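Side-chain contacts in bifunctional protein PutA (Bdellovibrio bacteriovorus, PDB 5UR2), which probably converts L-proline to L-glutamate in two steps, with a flavin-dependent proline dehydrogenase and an NAD-dependent glutamate semialdehyde dehydrogenase in one chain: residues 241-244 against 245-248; 307-310 against 311-315. One frame throughout, in Å; residues are numbered along the deposited sequence.

In the fold
Both contacts belong to the proline dehydrogenase barrel, at positions just beyond two of its parallel strands: interaction 1 follows strand 235-238 and interaction 2 follows strand 298-302. Their centres lie about 13 Å apart, and they touch. Glu310 OE2 probably accepts a hydrogen bond from Tyr243 N at 2.7 Å, tying the carboxylate of one helix to the turn that starts another, while Gln242 CB packs on Tyr309 CE2 at 3.9 Å. Each also approaches the modified flavin cofactor, at different ends. The side chain of Glu241 comes within about 6 Å (nearest atoms) of the inactivator-derived group at the flavin end, whereas Trp307 of interaction 2 lies directly against the adenine.

Interaction 1: residues 241-244 against 245-248; sequences EQYS and VKHL
Val245 packs back against the residues that lead into its helix. CG2 rests 3.8 Å from Glu241 CB and 3.4 Å from Gln242 O, while CG1 faces the Gln242 amide; the two side chains cross obliquely, with Gln242 NE2 4.1 Å from Val245 CG1. Gln242 reaches there because the turn about its CB-CG bond (chi2 -86°) bends the chain back. A branched, compact valine suits the spot, since its two methyls fill both directions at once. Beyond it, Tyr243 CE1 meets Lys246 CE at 3.8 Å, the lysine's aliphatic part approaching the ring at a slant. Two successive backbone bonds close the turn: Val245 N gives to Gln242 O at 3.1 Å, and Lys246 N to Tyr243 O at 3.0 Å. This is the entry to helix 246-257 in the (βα)8 barrel, with a short 3-10 turn running into Val245 at the N-cap. Valine has no polar end for capping. A water that donates to Ser244 O and accepts from Leu248 N at 2.9 Å stands in for the direct bond an ordinary helical turn would make. Further out, Lys246 bends at chi2 and chi3 to bring NZ into salt bridges with Asp278 and Asp282. Asp278 also bonds Tyr243 OH, so one carboxylate fixes the ends of both touching side chains, and Thr200 holds Glu241 OE2.

Interaction 2: residues 307-310 against 311-315; sequences WDYE and TIEAE. With P5F (N-propargylglycine-modified flavin adenine dinucleotide), chain F.
Trp307 is sandwiched between Thr311, one helical turn on, and the adenine of the modified flavin cofactor. Its CB leaves the helix with CG anti to the backbone N (chi1 -171°), which swings the indole back beside the next turn. CG marks the start of the adenine contact, and CD1 comes to 3.6 Å from P5F N3A. NE1 faces N1A, but its N-H is used by Tyr324 O, so the ring is fixed in its rotation while its face meets the base. Farther along, CE2 sits 3.4 Å from P5F C6A, and CZ2 lies against the exocyclic N6A. CH2, at the tip, lies between P5F N6A at 3.8 Å and Thr311 CG2 at 4.0 Å. On the opposite face Thr311 CG2 makes a CH-pi contact, 3.8 Å from the centroid of the six-membered ring and only 9° off its normal. A broad, flat tryptophan suits this role, offering one face to a base and the other to a methyl.

Threonine serves twice here: with CG2 turned to the indole, its OG1 donates to Asp308 O at 3.0 Å. That carbonyl also takes the helical bond from Ile312 N, so two donors grip it, one nearly in line with the C=O and one tilted from its plane. On another side of the helix, Tyr309 and Glu313 run side by side, with ring and carboxylate planes 11° apart and Tyr309 OH 3.8 Å from Glu313 CD. Glu313 OE2 is held by a salt bridge to Arg317.

Helix 307-317 follows barrel strand 298-302, and its Glu310 OE2 bonds Tyr243 N in the turn leading into helix 246-257; Val323, in a loop beyond it, packs on Trp307 and Thr311, while Gly978 and Ala980 of the second subunit pack on Asp308 and Ile312.

Interaction 1: residues 241-244 against 245-248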
# COMPACT_ATOMS: atom_id res chain seq x y z
N GLU B 241 15.87 15.09 40.03
CA GLU B 241 15.34 14.00 39.23
C GLU B 241 15.23 14.42 37.76
O GLU B 241 16.02 15.26 37.30
CB GLU B 241 14.00 13.54 39.80
CG GLU B 241 14.15 12.96 41.21
CD GLU B 241 12.84 12.96 42.01
OE1 GLU B 241 12.41 14.05 42.43
OE2 GLU B 241 12.26 11.87 42.23
N GLN B 242 14.27 13.86 37.03
CA GLN B 242 14.18 14.06 35.59
C GLN B 242 13.78 15.49 35.24
O GLN B 242 13.34 16.28 36.08
CB GLN B 242 13.19 13.06 34.97
CG GLN B 242 11.78 13.21 35.45
CD GLN B 242 11.50 12.45 36.74
OE1 GLN B 242 12.39 11.77 37.31
NE2 GLN B 242 10.26 12.56 37.22
N TYR B 243 13.96 15.83 33.95
CA TYR B 243 13.78 17.21 33.54
C TYR B 243 12.35 17.71 33.77
O TYR B 243 12.15 18.90 34.05
CB TYR B 243 14.18 17.37 32.07
CG TYR B 243 14.27 18.82 31.63
CD1 TYR B 243 15.30 19.64 32.09
CD2 TYR B 243 13.32 19.38 30.78
CE1 TYR B 243 15.40 20.96 31.69
CE2 TYR B 243 13.41 20.71 30.37
CZ TYR B 243 14.46 21.49 30.84
OH TYR B 243 14.56 22.81 30.44
N SER B 244 11.35 16.83 33.68
CA SER B 244 9.97 17.25 33.88
C SER B 244 9.71 17.83 35.28
O SER B 244 8.71 18.53 35.46
CB SER B 244 9.02 16.08 33.63
OG SER B 244 9.32 15.01 34.53
N VAL B 245 10.57 17.58 36.26
CA VAL B 245 10.41 18.17 37.58
C VAL B 245 11.58 19.07 37.95
O VAL B 245 11.70 19.47 39.11
CB VAL B 245 10.19 17.10 38.67
CG1 VAL B 245 8.95 16.24 38.35
CG2 VAL B 245 11.42 16.22 38.83
N LYS B 246 12.47 19.38 37.00
CA LYS B 246 13.67 20.14 37.37
C LYS B 246 13.30 21.54 37.85
O LYS B 246 13.74 21.97 38.92
CB LYS B 246 14.67 20.22 36.21
CG LYS B 246 16.03 20.81 36.61
CD LYS B 246 16.10 22.35 36.46
CE LYS B 246 15.92 22.78 34.99
NZ LYS B 246 16.08 24.27 34.77
N HIS B 247 12.52 22.27 37.05
CA HIS B 247 12.16 23.63 37.41
C HIS B 247 11.33 23.65 38.70
O HIS B 247 11.58 24.46 39.60
CB HIS B 247 11.41 24.29 36.24
CG HIS B 247 11.11 25.74 36.45
ND1 HIS B 247 10.19 26.43 35.69
CD2 HIS B 247 11.60 26.64 37.35
CE1 HIS B 247 10.12 27.69 36.11
NE2 HIS B 247 10.96 27.83 37.12
N LEU B 248 10.39 22.72 38.83
CA LEU B 248 9.59 22.64 40.04
C LEU B 248 10.47 22.40 41.27
O LEU B 248 10.27 23.02 42.32
CB LEU B 248 8.53 21.55 39.89
CG LEU B 248 7.56 21.31 41.04
CD1 LEU B 248 6.72 22.55 41.32
CD2 LEU B 248 6.67 20.11 40.73
O HOH W 1 9.23 21.43 36.47

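Interaction 2: residues 307-310 against 311-315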
# COMPACT_ATOMS: atom_id res chain seq x y z
N TRP B 307 20.16 10.51 30.94
CA TRP B 307 20.48 10.97 29.59
C TRP B 307 19.66 10.22 28.54
O TRP B 307 18.99 10.84 27.70
CB TRP B 307 21.98 10.83 29.30
CG TRP B 307 22.33 11.51 28.00
CD1 TRP B 307 22.68 12.81 27.84
CD2 TRP B 307 22.33 10.93 26.69
NE1 TRP B 307 22.92 13.07 26.51
CE2 TRP B 307 22.71 11.94 25.78
CE3 TRP B 307 22.04 9.64 26.19
CZ2 TRP B 307 22.82 11.72 24.40
CZ3 TRP B 307 22.14 9.42 24.82
CH2 TRP B 307 22.54 10.45 23.94
N ASP B 308 19.73 8.89 28.54
CA ASP B 308 18.94 8.10 27.59
C ASP B 308 17.45 8.40 27.72
O ASP B 308 16.75 8.59 26.72
CB ASP B 308 19.18 6.60 27.79
CG ASP B 308 20.59 6.19 27.42
OD1 ASP B 308 20.92 6.20 26.22
OD2 ASP B 308 21.37 5.86 28.34
N TYR B 309 16.94 8.42 28.96
CA TYR B 309 15.52 8.73 29.18
C TYR B 309 15.14 10.07 28.56
O TYR B 309 14.10 10.18 27.88
CB TYR B 309 15.19 8.71 30.67
CG TYR B 309 13.82 9.26 30.99
CD1 TYR B 309 12.68 8.45 30.93
CD2 TYR B 309 13.65 10.60 31.34
CE1 TYR B 309 11.41 8.98 31.23
CE2 TYR B 309 12.39 11.13 31.63
CZ TYR B 309 11.28 10.31 31.58
OH TYR B 309 10.03 10.84 31.86
N GLU B 310 15.95 11.11 28.78
CA GLU B 310 15.57 12.43 28.30
C GLU B 310 15.54 12.50 26.77
O GLU B 310 14.65 13.14 26.20
CB GLU B 310 16.52 13.50 28.86
CG GLU B 310 16.57 13.65 30.40
CD GLU B 310 15.25 14.08 31.05
OE1 GLU B 310 14.27 14.37 30.34
OE2 GLU B 310 15.22 14.14 32.29
N THR B 311 16.50 11.87 26.08
CA THR B 311 16.45 11.91 24.62
C THR B 311 15.25 11.12 24.09
O THR B 311 14.59 11.55 23.14
CB THR B 311 17.75 11.38 24.00
OG1 THR B 311 17.89 9.99 24.31
CG2 THR B 311 18.97 12.17 24.54
N ILE B 312 14.94 9.98 24.72
CA ILE B 312 13.79 9.18 24.27
C ILE B 312 12.49 9.93 24.54
O ILE B 312 11.63 10.06 23.65
CB ILE B 312 13.80 7.80 24.96
CG1 ILE B 312 14.99 6.97 24.49
CG2 ILE B 312 12.51 7.04 24.69
CD1 ILE B 312 15.25 5.74 25.36
N GLU B 313 12.33 10.45 25.75
CA GLU B 313 11.13 11.19 26.12
C GLU B 313 10.90 12.39 25.21
O GLU B 313 9.79 12.60 24.71
CB GLU B 313 11.23 11.63 27.58
CG GLU B 313 10.00 12.34 28.11
CD GLU B 313 8.80 11.41 28.27
OE1 GLU B 313 8.96 10.17 28.16
OE2 GLU B 313 7.70 11.93 28.50
N ALA B 314 11.94 13.19 24.99
CA ALA B 314 11.78 14.38 24.16
C ALA B 314 11.43 14.01 22.72
O ALA B 314 10.64 14.69 22.06
CB ALA B 314 13.05 15.24 24.20
N GLU B 315 12.05 12.95 22.19
CA GLU B 315 11.69 12.57 20.82
C GLU B 315 10.25 12.05 20.75
O GLU B 315 9.49 12.42 19.84
CB GLU B 315 12.67 11.54 20.29
CG GLU B 315 12.47 11.27 18.78
CD GLU B 315 13.59 10.47 18.17
OE1 GLU B 315 14.68 10.37 18.79
OE2 GLU B 315 13.39 9.93 17.06
PA P5F F . 31.65 10.90 32.99
O1A P5F F . 32.83 11.92 32.88
O2A P5F F . 31.78 9.64 32.27
O5B P5F F . 30.33 11.38 32.45
C5B P5F F . 29.23 10.56 32.09
C4B P5F F . 27.99 11.45 31.93
O4B P5F F . 28.01 12.23 30.76
C3B P5F F . 26.66 10.75 31.88
O3B P5F F . 26.22 10.36 33.12
C2B P5F F . 25.79 11.78 31.28
O2B P5F F . 25.40 12.68 32.25
C1B P5F F . 26.70 12.46 30.32
N9A P5F F . 26.60 11.99 28.96
C8A P5F F . 26.78 10.70 28.49
N7A P5F F . 26.62 10.71 27.16
C5A P5F F . 26.34 12.00 26.72
C6A P5F F . 26.07 12.59 25.48
N6A P5F F . 26.06 11.80 24.28
N1A P5F F . 25.80 13.91 25.39
C2A P5F F . 25.81 14.69 26.49
N3A P5F F . 26.04 14.14 27.72
C4A P5F F . 26.31 12.84 27.87
N1 P5F F . 22.61 12.44 38.67
C2 P5F F . 21.38 13.20 38.61
O2 P5F F . 20.86 13.49 37.37
N3 P5F F . 20.73 13.65 39.80
C4 P5F F . 21.24 13.37 41.09
O4 P5F F . 20.55 13.84 42.22
C4X P5F F . 22.53 12.56 41.16
N5 P5F F . 23.08 12.10 42.44
C5X P5F F . 24.51 11.74 42.43
C6 P5F F . 25.30 11.79 43.70
C7 P5F F . 26.70 11.52 43.68
C7M P5F F . 27.48 11.58 44.97
C8 P5F F . 27.35 11.20 42.45
C8M P5F F . 28.83 10.92 42.39
C9 P5F F . 26.61 11.16 41.24
C9A P5F F . 25.15 11.43 41.26
N10 P5F F . 24.39 11.40 40.00
C10 P5F F . 23.16 12.14 39.98
C1' P5F F . 24.93 10.82 38.75
C2' P5F F . 25.83 11.79 37.99
O2' P5F F . 25.05 12.82 37.50
C3' P5F F . 26.63 11.17 36.84
O3' P5F F . 25.74 10.69 35.91
C4' P5F F . 27.55 10.03 37.24
O4' P5F F . 27.93 10.26 38.55
C5' P5F F . 28.74 9.78 36.29
O5' P5F F . 29.34 10.97 35.80
P P5F F . 30.93 11.21 35.63
O1P P5F F . 31.46 12.69 35.73
O2P P5F F . 31.49 10.16 36.65
O3P P5F F . 31.30 10.31 34.31
C21 P5F F . 21.13 10.43 42.94
C22 P5F F . 22.13 11.33 42.79
C23 P5F F . 19.66 10.87 43.00